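Local coordinates for protein WlaRA, TDP-fucose-3,4-ketoisomerase (Campylobacter jejuni subsp. jejuni 81116, PDB 5TPV) that belongs to the WxcM-like family of the cupin superfamily, forms a two-chain assembly and binds thymidine-5'-diphosphate, at residues 6-11 / 55-60; 66-69 / 74-77; 76-81 / 85-90. One frame throughout, in Å; residues are numbered along the deposited sequence.

In the fold
All three contacts lie in the beta sandwich of the cupin fold. Contact 1 joins strands 3-13 and 56-62 of the six-stranded antiparallel sheet, with strand 85-89 running between them. Contact 2 is the hairpin of strands 65-70 and 75-80 at one edge of the five-stranded sheet, and contact 3 leads from that edge strand to strand 85-89. The centre of contact 3 lies about 9 Å from that of contact 1 and 8 Å from that of contact 2; the centres of contacts 1 and 2 are about 17 Å apart. Contact 1 closes before contact 2 opens, and contacts 2 and 3 share Gln76 and Lys77. Together they pack two sheets face to face, and contact 1 also reaches the ligand through Ile11.

Contact 1. Residues 6-11 / 55-60. With TYD (thymidine-5'-diphosphate), chain D.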
loop_
_atom_site.group_PDB
_atom_site.type_symbol
_atom_site.label_atom_id
_atom_site.label_comp_id
_atom_site.label_asym_id
_atom_site.label_seq_id
_atom_site.Cartn_x
_atom_site.Cartn_y
_atom_site.Cartn_z
ATOM N N LEU B 6 -0.341 9.761 -12.856
ATOM C CA LEU B 6 -0.473 10.677 -11.734
ATOM C C LEU B 6 0.853 11.175 -11.216
ATOM O O LEU B 6 1.877 10.503 -11.294
ATOM C CB LEU B 6 -1.274 10.050 -10.610
ATOM C CG LEU B 6 -2.643 9.620 -11.112
ATOM C CD1 LEU B 6 -3.295 8.823 -10.023
ATOM C CD2 LEU B 6 -3.570 10.756 -11.545
ATOM N N LYS B 7 0.852 12.440 -10.825
ATOM C CA LYS B 7 1.925 13.037 -10.036
ATOM C C LYS B 7 1.357 13.179 -8.623
ATOM O O LYS B 7 0.363 13.881 -8.427
ATOM C CB LYS B 7 2.306 14.400 -10.600
ATOM C CG LYS B 7 3.346 15.129 -9.740
ATOM C CD LYS B 7 4.745 14.564 -9.948
ATOM C CE LYS B 7 5.718 15.084 -8.907
ATOM N NZ LYS B 7 7.127 14.989 -9.393
ATOM N N PHE B 8 1.958 12.505 -7.643
ATOM C CA PHE B 8 1.419 12.509 -6.280
ATOM C C PHE B 8 1.730 13.793 -5.518
ATOM O O PHE B 8 2.777 14.415 -5.702
ATOM C CB PHE B 8 1.926 11.285 -5.523
ATOM C CG PHE B 8 1.470 9.965 -6.119
ATOM C CD1 PHE B 8 0.191 9.805 -6.644
ATOM C CD2 PHE B 8 2.331 8.869 -6.130
ATOM C CE1 PHE B 8 -0.219 8.580 -7.185
ATOM C CE2 PHE B 8 1.930 7.658 -6.662
ATOM C CZ PHE B 8 0.671 7.508 -7.166
ATOM N N LYS B 9 0.781 14.240 -4.722
ATOM C CA LYS B 9 1.060 15.288 -3.752
ATOM C C LYS B 9 1.718 14.605 -2.537
ATOM O O LYS B 9 1.110 13.699 -1.949
ATOM C CB LYS B 9 -0.216 16.041 -3.342
ATOM C CG LYS B 9 -0.019 17.061 -2.203
ATOM C CD LYS B 9 -0.376 18.523 -2.527
ATOM C CE LYS B 9 0.670 19.561 -2.092
ATOM N NZ LYS B 9 1.345 19.239 -0.797
ATOM N N THR B 10 2.938 15.044 -2.208
ATOM C CA THR B 10 3.705 14.577 -1.043
ATOM C C THR B 10 3.658 15.548 0.130
ATOM O O THR B 10 3.618 16.779 -0.065
ATOM C CB THR B 10 5.155 14.287 -1.419
ATOM O OG1 THR B 10 5.840 15.503 -1.740
ATOM C CG2 THR B 10 5.241 13.348 -2.608
ATOM N N ILE B 11 3.654 15.000 1.343
ATOM C CA ILE B 11 3.787 15.784 2.569
ATOM C C ILE B 11 5.203 15.711 3.152
ATOM O O ILE B 11 5.642 14.691 3.735
ATOM C CB ILE B 11 2.741 15.377 3.610
ATOM C CG1 ILE B 11 1.335 15.506 3.034
ATOM C CG2 ILE B 11 2.804 16.304 4.823
ATOM C CD1 ILE B 11 0.264 14.777 3.814
ATOM N N GLU B 55 -10.225 -1.351 -10.858
ATOM C CA GLU B 55 -9.267 -0.351 -11.250
ATOM C C GLU B 55 -7.989 -0.469 -10.378
ATOM O O GLU B 55 -7.989 -1.077 -9.300
ATOM C CB GLU B 55 -9.939 1.009 -11.054
ATOM C CG GLU B 55 -11.103 1.288 -11.975
ATOM C CD GLU B 55 -11.905 2.495 -11.511
ATOM O OE1 GLU B 55 -11.406 3.658 -11.588
ATOM O OE2 GLU B 55 -13.043 2.254 -11.060
ATOM N N PHE B 56 -6.914 0.125 -10.866
ATOM C CA PHE B 56 -5.568 -0.074 -10.324
ATOM C C PHE B 56 -4.821 1.243 -10.343
ATOM O O PHE B 56 -5.027 2.033 -11.253
ATOM C CB PHE B 56 -4.753 -1.084 -11.111
ATOM C CG PHE B 56 -5.323 -2.446 -11.034
ATOM C CD1 PHE B 56 -5.161 -3.200 -9.895
ATOM C CD2 PHE B 56 -6.053 -2.976 -12.096
ATOM C CE1 PHE B 56 -5.748 -4.446 -9.748
ATOM C CE2 PHE B 56 -6.635 -4.243 -11.975
ATOM C CZ PHE B 56 -6.505 -4.958 -10.808
ATOM N N ILE B 57 -4.001 1.475 -9.313
ATOM C CA ILE B 57 -2.787 2.305 -9.464
ATOM C C ILE B 57 -1.495 1.518 -9.180
ATOM O O ILE B 57 -1.374 0.852 -8.175
ATOM C CB ILE B 57 -2.875 3.487 -8.497
ATOM C CG1 ILE B 57 -4.003 4.401 -8.904
ATOM C CG2 ILE B 57 -1.635 4.376 -8.539
ATOM C CD1 ILE B 57 -4.333 5.418 -7.847
ATOM N N PHE B 58 -0.533 1.629 -10.073
ATOM C CA PHE B 58 0.728 0.908 -10.036
ATOM C C PHE B 58 1.809 1.951 -9.687
ATOM O O PHE B 58 1.886 3.011 -10.311
ATOM C CB PHE B 58 1.086 0.315 -11.429
ATOM C CG PHE B 58 0.095 -0.686 -11.948
ATOM C CD1 PHE B 58 0.153 -1.995 -11.545
ATOM C CD2 PHE B 58 -0.922 -0.306 -12.819
ATOM C CE1 PHE B 58 -0.797 -2.919 -11.973
ATOM C CE2 PHE B 58 -1.863 -1.216 -13.258
ATOM C CZ PHE B 58 -1.797 -2.529 -12.842
ATOM N N ILE B 59 2.664 1.617 -8.739
ATOM C CA ILE B 59 3.722 2.508 -8.273
ATOM C C ILE B 59 4.978 1.678 -8.083
ATOM O O ILE B 59 4.935 0.618 -7.418
ATOM C CB ILE B 59 3.290 3.104 -6.917
ATOM C CG1 ILE B 59 1.928 3.755 -6.998
ATOM C CG2 ILE B 59 4.296 4.099 -6.358
ATOM C CD1 ILE B 59 1.326 4.046 -5.647
ATOM N N ALA B 60 6.086 2.134 -8.689
ATOM C CA ALA B 60 7.380 1.600 -8.381
ATOM C C ALA B 60 7.925 2.306 -7.149
ATOM O O ALA B 60 8.473 3.390 -7.267
ATOM C CB ALA B 60 8.308 1.776 -9.568
HETATM P PA TYD D . 1.073 12.764 11.387
HETATM O O1A TYD D . 0.336 11.454 11.535
HETATM O O2A TYD D . 0.727 13.929 12.284
HETATM O O3A TYD D . 2.651 12.473 11.524
HETATM P PB TYD D . 3.202 10.961 11.569
HETATM O O1B TYD D . 2.339 10.288 12.609
HETATM O O2B TYD D . 4.652 11.114 11.964
HETATM O O3B TYD D . 2.990 10.455 10.161
HETATM O "O5'" TYD D . 0.937 13.247 9.858
HETATM C "C5'" TYD D . 1.950 14.052 9.260
HETATM C "C4'" TYD D . 1.306 15.222 8.528
HETATM O "O4'" TYD D . 0.800 14.782 7.265
HETATM C "C3'" TYD D . 0.141 15.794 9.322
HETATM O "O3'" TYD D . 0.384 17.170 9.626
HETATM C "C2'" TYD D . -1.085 15.665 8.437
HETATM C "C1'" TYD D . -0.606 15.019 7.145
HETATM N N1 TYD D . -1.305 13.750 6.938
HETATM C C2 TYD D . -2.407 13.697 6.054
HETATM O O2 TYD D . -2.767 14.736 5.462
HETATM N N3 TYD D . -3.072 12.554 5.838
HETATM C C4 TYD D . -2.709 11.427 6.456
HETATM O O4 TYD D . -3.333 10.363 6.252
HETATM C C5 TYD D . -1.557 11.455 7.390
HETATM C C5M TYD D . -1.116 10.205 8.106
HETATM C C6 TYD D . -0.892 12.656 7.589
#
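Phe8 and Leu6 reach across to Ile59 and Ile57 entirely through hydrocarbon, and each pair meets at its own angle. The Phe8 ring takes a methyl at its rim: Ile57 CG2 lies close to the ring plane, 4.1 Å from Phe8 CZ. Ile59 approaches the same end of the ring obliquely, its CD1 3.8 Å from Phe8 CE2. With CG anti to the carbonyl carbon (chi1 -63°), the ring of Phe8 is carried toward both isoleucines. Leu6 makes a lighter contact, its CD1 4.2 Å from Ile57 CD1, the two side chains crossing at about a right angle. Strands 3-13 and 56-62 are not neighbours in the six-stranded antiparallel sheet of this cupin sandwich; strand 85-89 runs between them and bonds to Leu6 through Gly86. Gly86 has no side chain, which probably helps the Phe8 ring to settle against this strand, Phe8 CZ lying 3.9 Å from Gly86 CA. A broad, flat phenylalanine suits this span, while the branched isoleucines offer it methyls from a strand position. Within the chain, His21 meets the Phe8 ring edge to face, and Tyr36 of the second subunit packs on both Phe8 and Ile59. Further along, Ile11 lies against thymidine-5'-diphosphate. Its CG2 is 3.5 Å from the ligand's O4' and its CD1 3.5 Å from C1', two branches of one side chain lining the sugar. The ligand's polar groups are bonded by Lys14 of this chain and by Arg33, Arg46, Gly47, His49 and Tyr119 of the second subunit.

Contact 2. Residues 66-69 / 74-77; sequences EILI and TKQK
Glu66 meets Lys77 obliquely, its OE1 3.5 Å from the lysine CD. This is contact with the aliphatic stem, since Glu66 OE1 and Lys77 NZ stay 4.8 Å apart; the carboxylate is instead held by Tyr98 OH at OE1 and Asn99 ND2 at OE2. Ile67 turns its side chain away from residues 74-77, toward Leu87 and Met97, a buried place that suits a branched hydrocarbon. Its carbonyl O still receives a CA-H...O contact from Lys77 CA at 3.2 Å. Leu68 and Lys77 form an antiparallel non-hydrogen-bonded pair in which Leu68 CB lies 4.1 Å from Lys77 CG; the long methylene chain gives leucine an apolar neighbour while keeping the ammonium at the surface. Ile69 pairs with Gln76 through two backbone bonds. Ile69 N donates to Gln76 O at 2.8 Å, nearly straight at 167°, whereas the return bond from Gln76 N to Ile69 O is more bent, at 143°. With chi1 at 52°, Ile69 CG1 sits between the backbone N and carbonyl carbon and lies 3.9 Å from Gln76 CB, the two side chains running side by side. Beyond CB the glutamine leads away, toward a weak bond with Tyr3. The whole is an antiparallel beta hairpin, whose strand 75-80 forms one edge of the five-stranded sheet within this chain of the cupin sandwich.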
loop_
_atom_site.group_PDB
_atom_site.type_symbol
_atom_site.label_atom_id
_atom_site.label_comp_id
_atom_site.label_asym_id
_atom_site.label_seq_id
_atom_site.Cartn_x
_atom_site.Cartn_y
_atom_site.Cartn_z
ATOM N N GLU B 66 8.630 -1.736 -16.419
ATOM C CA GLU B 66 7.918 -1.274 -17.601
ATOM C C GLU B 66 6.581 -1.984 -17.596
ATOM O O GLU B 66 6.462 -3.166 -17.285
ATOM C CB GLU B 66 8.693 -1.639 -18.879
ATOM C CG GLU B 66 8.399 -0.753 -20.067
ATOM C CD GLU B 66 9.255 -1.084 -21.289
ATOM O OE1 GLU B 66 8.675 -1.220 -22.396
ATOM O OE2 GLU B 66 10.481 -1.247 -21.130
ATOM N N ILE B 67 5.555 -1.248 -17.953
ATOM C CA ILE B 67 4.252 -1.851 -18.162
ATOM C C ILE B 67 3.689 -1.619 -19.559
ATOM O O ILE B 67 3.732 -0.492 -20.092
ATOM C CB ILE B 67 3.268 -1.373 -17.109
ATOM C CG1 ILE B 67 1.887 -1.942 -17.357
ATOM C CG2 ILE B 67 3.174 0.130 -17.086
ATOM C CD1 ILE B 67 1.038 -1.936 -16.128
ATOM N N LEU B 68 3.105 -2.664 -20.138
ATOM C CA LEU B 68 2.367 -2.525 -21.410
ATOM C C LEU B 68 0.918 -2.684 -21.051
ATOM O O LEU B 68 0.582 -3.613 -20.309
ATOM C CB LEU B 68 2.812 -3.544 -22.447
ATOM C CG LEU B 68 1.953 -3.875 -23.670
ATOM C CD1 LEU B 68 2.739 -4.879 -24.523
ATOM C CD2 LEU B 68 0.631 -4.544 -23.264
ATOM N N ILE B 69 0.106 -1.731 -21.508
ATOM C CA ILE B 69 -1.345 -1.792 -21.360
ATOM C C ILE B 69 -2.006 -1.797 -22.761
ATOM O O ILE B 69 -1.459 -1.213 -23.713
ATOM C CB ILE B 69 -1.963 -0.637 -20.563
ATOM C CG1 ILE B 69 -1.511 0.723 -21.095
ATOM C CG2 ILE B 69 -1.623 -0.740 -19.092
ATOM C CD1 ILE B 69 -2.123 1.871 -20.346
ATOM N N THR B 74 -5.386 -0.890 -29.218
ATOM C CA THR B 74 -4.098 -0.204 -29.157
ATOM C C THR B 74 -3.373 -0.612 -27.892
ATOM O O THR B 74 -3.962 -1.110 -26.940
ATOM C CB THR B 74 -4.308 1.311 -29.017
ATOM O OG1 THR B 74 -5.090 1.551 -27.848
ATOM C CG2 THR B 74 -5.050 1.872 -30.237
ATOM N N LYS B 75 -2.087 -0.386 -27.900
ATOM C CA LYS B 75 -1.283 -0.664 -26.757
ATOM C C LYS B 75 -0.302 0.476 -26.485
ATOM O O LYS B 75 0.034 1.271 -27.366
ATOM C CB LYS B 75 -0.560 -1.992 -26.986
ATOM C CG LYS B 75 0.537 -1.923 -28.027
ATOM C CD LYS B 75 1.139 -3.309 -28.273
ATOM C CE LYS B 75 2.559 -3.205 -28.836
ATOM N NZ LYS B 75 2.835 -4.172 -29.934
ATOM N N GLN B 76 0.177 0.511 -25.256
ATOM C CA GLN B 76 0.961 1.626 -24.772
ATOM C C GLN B 76 1.948 1.055 -23.738
ATOM O O GLN B 76 1.550 0.228 -22.922
ATOM C CB GLN B 76 -0.021 2.672 -24.183
ATOM C CG GLN B 76 0.641 3.909 -23.581
ATOM C CD GLN B 76 1.492 4.667 -24.591
ATOM O OE1 GLN B 76 2.610 4.292 -24.838
ATOM N NE2 GLN B 76 0.955 5.706 -25.185
ATOM N N LYS B 77 3.211 1.471 -23.829
ATOM C CA LYS B 77 4.255 1.113 -22.862
ATOM C C LYS B 77 4.669 2.326 -22.016
ATOM O O LYS B 77 4.835 3.429 -22.526
ATOM C CB LYS B 77 5.494 0.539 -23.537
ATOM C CG LYS B 77 5.186 -0.723 -24.326
ATOM C CD LYS B 77 6.400 -1.231 -25.100
ATOM C CE LYS B 77 6.047 -2.514 -25.824
ATOM N NZ LYS B 77 7.197 -3.046 -26.604
#

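Contact 3. Residues 76-81 / 85-90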
loop_
_atom_site.group_PDB
_atom_site.type_symbol
_atom_site.label_atom_id
_atom_site.label_comp_id
_atom_site.label_asym_id
_atom_site.label_seq_id
_atom_site.Cartn_x
_atom_site.Cartn_y
_atom_site.Cartn_z
ATOM N N GLN B 76 0.177 0.511 -25.256
ATOM C CA GLN B 76 0.961 1.626 -24.772
ATOM C C GLN B 76 1.948 1.055 -23.738
ATOM O O GLN B 76 1.550 0.228 -22.922
ATOM C CB GLN B 76 -0.021 2.672 -24.183
ATOM C CG GLN B 76 0.641 3.909 -23.581
ATOM C CD GLN B 76 1.492 4.667 -24.591
ATOM O OE1 GLN B 76 2.610 4.292 -24.838
ATOM N NE2 GLN B 76 0.955 5.706 -25.185
ATOM N N LYS B 77 3.211 1.471 -23.829
ATOM C CA LYS B 77 4.255 1.113 -22.862
ATOM C C LYS B 77 4.669 2.326 -22.016
ATOM O O LYS B 77 4.835 3.429 -22.526
ATOM C CB LYS B 77 5.494 0.539 -23.537
ATOM C CG LYS B 77 5.186 -0.723 -24.326
ATOM C CD LYS B 77 6.400 -1.231 -25.100
ATOM C CE LYS B 77 6.047 -2.514 -25.824
ATOM N NZ LYS B 77 7.197 -3.046 -26.604
ATOM N N ILE B 78 4.806 2.089 -20.714
ATOM C CA ILE B 78 5.110 3.108 -19.722
ATOM C C ILE B 78 6.179 2.582 -18.771
ATOM O O ILE B 78 6.118 1.418 -18.344
ATOM C CB ILE B 78 3.841 3.433 -18.916
ATOM C CG1 ILE B 78 2.845 4.148 -19.842
ATOM C CG2 ILE B 78 4.126 4.288 -17.684
ATOM C CD1 ILE B 78 1.415 3.744 -19.610
ATOM N N ILE B 79 7.129 3.460 -18.445
ATOM C CA ILE B 79 8.108 3.138 -17.431
ATOM C C ILE B 79 7.685 3.679 -16.065
ATOM O O ILE B 79 7.288 4.813 -15.961
ATOM C CB ILE B 79 9.540 3.501 -17.879
ATOM C CG1 ILE B 79 9.967 2.504 -18.970
ATOM C CG2 ILE B 79 10.526 3.398 -16.718
ATOM C CD1 ILE B 79 11.186 2.908 -19.772
ATOM N N LEU B 80 7.714 2.825 -15.038
ATOM C CA LEU B 80 7.507 3.234 -13.658
ATOM C C LEU B 80 8.864 3.193 -12.974
ATOM O O LEU B 80 9.512 2.162 -12.955
ATOM C CB LEU B 80 6.524 2.293 -12.965
ATOM C CG LEU B 80 5.081 2.384 -13.532
ATOM C CD1 LEU B 80 4.165 1.376 -12.881
ATOM C CD2 LEU B 80 4.492 3.772 -13.339
ATOM N N ASN B 81 9.299 4.333 -12.448
ATOM C CA ASN B 81 10.594 4.440 -11.796
ATOM C C ASN B 81 10.766 5.451 -10.673
ATOM O O ASN B 81 11.896 5.694 -10.265
ATOM C CB ASN B 81 11.725 4.672 -12.820
ATOM C CG ASN B 81 11.595 5.969 -13.607
ATOM O OD1 ASN B 81 12.275 6.120 -14.617
ATOM N ND2 ASN B 81 10.724 6.865 -13.219
ATOM N N LYS B 85 5.045 9.198 -8.636
ATOM C CA LYS B 85 4.246 8.981 -9.827
ATOM C C LYS B 85 3.688 7.539 -9.785
ATOM O O LYS B 85 4.294 6.585 -9.238
ATOM C CB LYS B 85 5.116 9.285 -11.040
ATOM C CG LYS B 85 5.525 8.127 -11.932
ATOM C CD LYS B 85 6.550 8.608 -12.967
ATOM C CE LYS B 85 7.067 7.491 -13.859
ATOM N NZ LYS B 85 6.236 7.446 -15.093
ATOM N N GLY B 86 2.481 7.415 -10.286
ATOM C CA GLY B 86 1.908 6.120 -10.548
ATOM C C GLY B 86 1.047 6.148 -11.786
ATOM O O GLY B 86 0.642 7.202 -12.296
ATOM N N LEU B 87 0.747 4.945 -12.236
ATOM C CA LEU B 87 -0.118 4.721 -13.377
ATOM C C LEU B 87 -1.446 4.243 -12.901
ATOM O O LEU B 87 -1.537 3.137 -12.333
ATOM C CB LEU B 87 0.493 3.651 -14.281
ATOM C CG LEU B 87 -0.415 3.176 -15.431
ATOM C CD1 LEU B 87 -0.710 4.335 -16.372
ATOM C CD2 LEU B 87 0.321 2.075 -16.175
ATOM N N TYR B 88 -2.445 5.106 -13.054
ATOM C CA TYR B 88 -3.861 4.731 -12.963
ATOM C C TYR B 88 -4.356 4.085 -14.270
ATOM O O TYR B 88 -4.145 4.629 -15.368
ATOM C CB TYR B 88 -4.699 5.966 -12.707
ATOM C CG TYR B 88 -6.175 5.680 -12.859
ATOM C CD1 TYR B 88 -6.889 5.109 -11.831
ATOM C CD2 TYR B 88 -6.832 5.912 -14.068
ATOM C CE1 TYR B 88 -8.213 4.748 -11.978
ATOM C CE2 TYR B 88 -8.172 5.576 -14.232
ATOM C CZ TYR B 88 -8.859 5.018 -13.190
ATOM O OH TYR B 88 -10.183 4.684 -13.360
ATOM N N ILE B 89 -5.011 2.936 -14.176
ATOM C CA ILE B 89 -5.727 2.399 -15.318
ATOM C C ILE B 89 -7.119 2.059 -14.904
ATOM O O ILE B 89 -7.361 1.609 -13.801
ATOM C CB ILE B 89 -5.119 1.143 -15.947
ATOM C CG1 ILE B 89 -5.289 -0.117 -15.061
ATOM C CG2 ILE B 89 -3.685 1.404 -16.315
ATOM C CD1 ILE B 89 -4.790 -1.410 -15.719
ATOM N N ASP B 90 -8.036 2.219 -15.846
ATOM C CA ASP B 90 -9.455 1.888 -15.584
ATOM C C ASP B 90 -9.655 0.380 -15.748
ATOM O O ASP B 90 -8.744 -0.338 -16.181
ATOM C CB ASP B 90 -10.302 2.622 -16.627
ATOM C CG ASP B 90 -11.706 2.978 -16.143
ATOM O OD1 ASP B 90 -12.175 4.032 -16.657
ATOM O OD2 ASP B 90 -12.298 2.248 -15.299
#
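Lys85 stretches back to the opposing strand and donates from NZ to Ile79 O at 3.0 Å, meeting that carbonyl almost head-on (C=O...N angle 168°). Its conformation is unusual at both ends: chi1, at 111°, lies away from the staggered positions, and after an extended middle the chain bends at its last torsion to bring the ammonium onto the oxygen. A lysine fits here because its length spans two strands that share no backbone bond, while its methylenes pack along the way. Lys85 CE passes 3.8 Å from Asn81 ND2, a van der Waals contact made possible because the Asn81 amide swings back toward the lysine although its CB starts out in the other direction. Leu80 and Leu87 cross at about a right angle, with Leu80 CD2 4.1 Å from Leu87 CB. Leu87 CG stands anti to its own backbone N, and both of its methyls reach Ile78: CD1 is 3.9 Å from Ile78 CD1 and CD2 is 4.0 Å from it. Ile67 of the neighbouring strand also packs on Leu87, and Ile5 on Ile78, so these branched residues fill a buried layer. The backbones come nearest at Leu80 and Gly86, CA to CA 7.0 Å, close to the short link 82-84. The strand pieces 76-80 and 85-89 run at 145° to each other, their axes approaching to 8.0 Å; each belongs to a different sheet, and Ile78, Leu80 and Leu87 form part of the hydrophobic interior of a cupin beta sandwich.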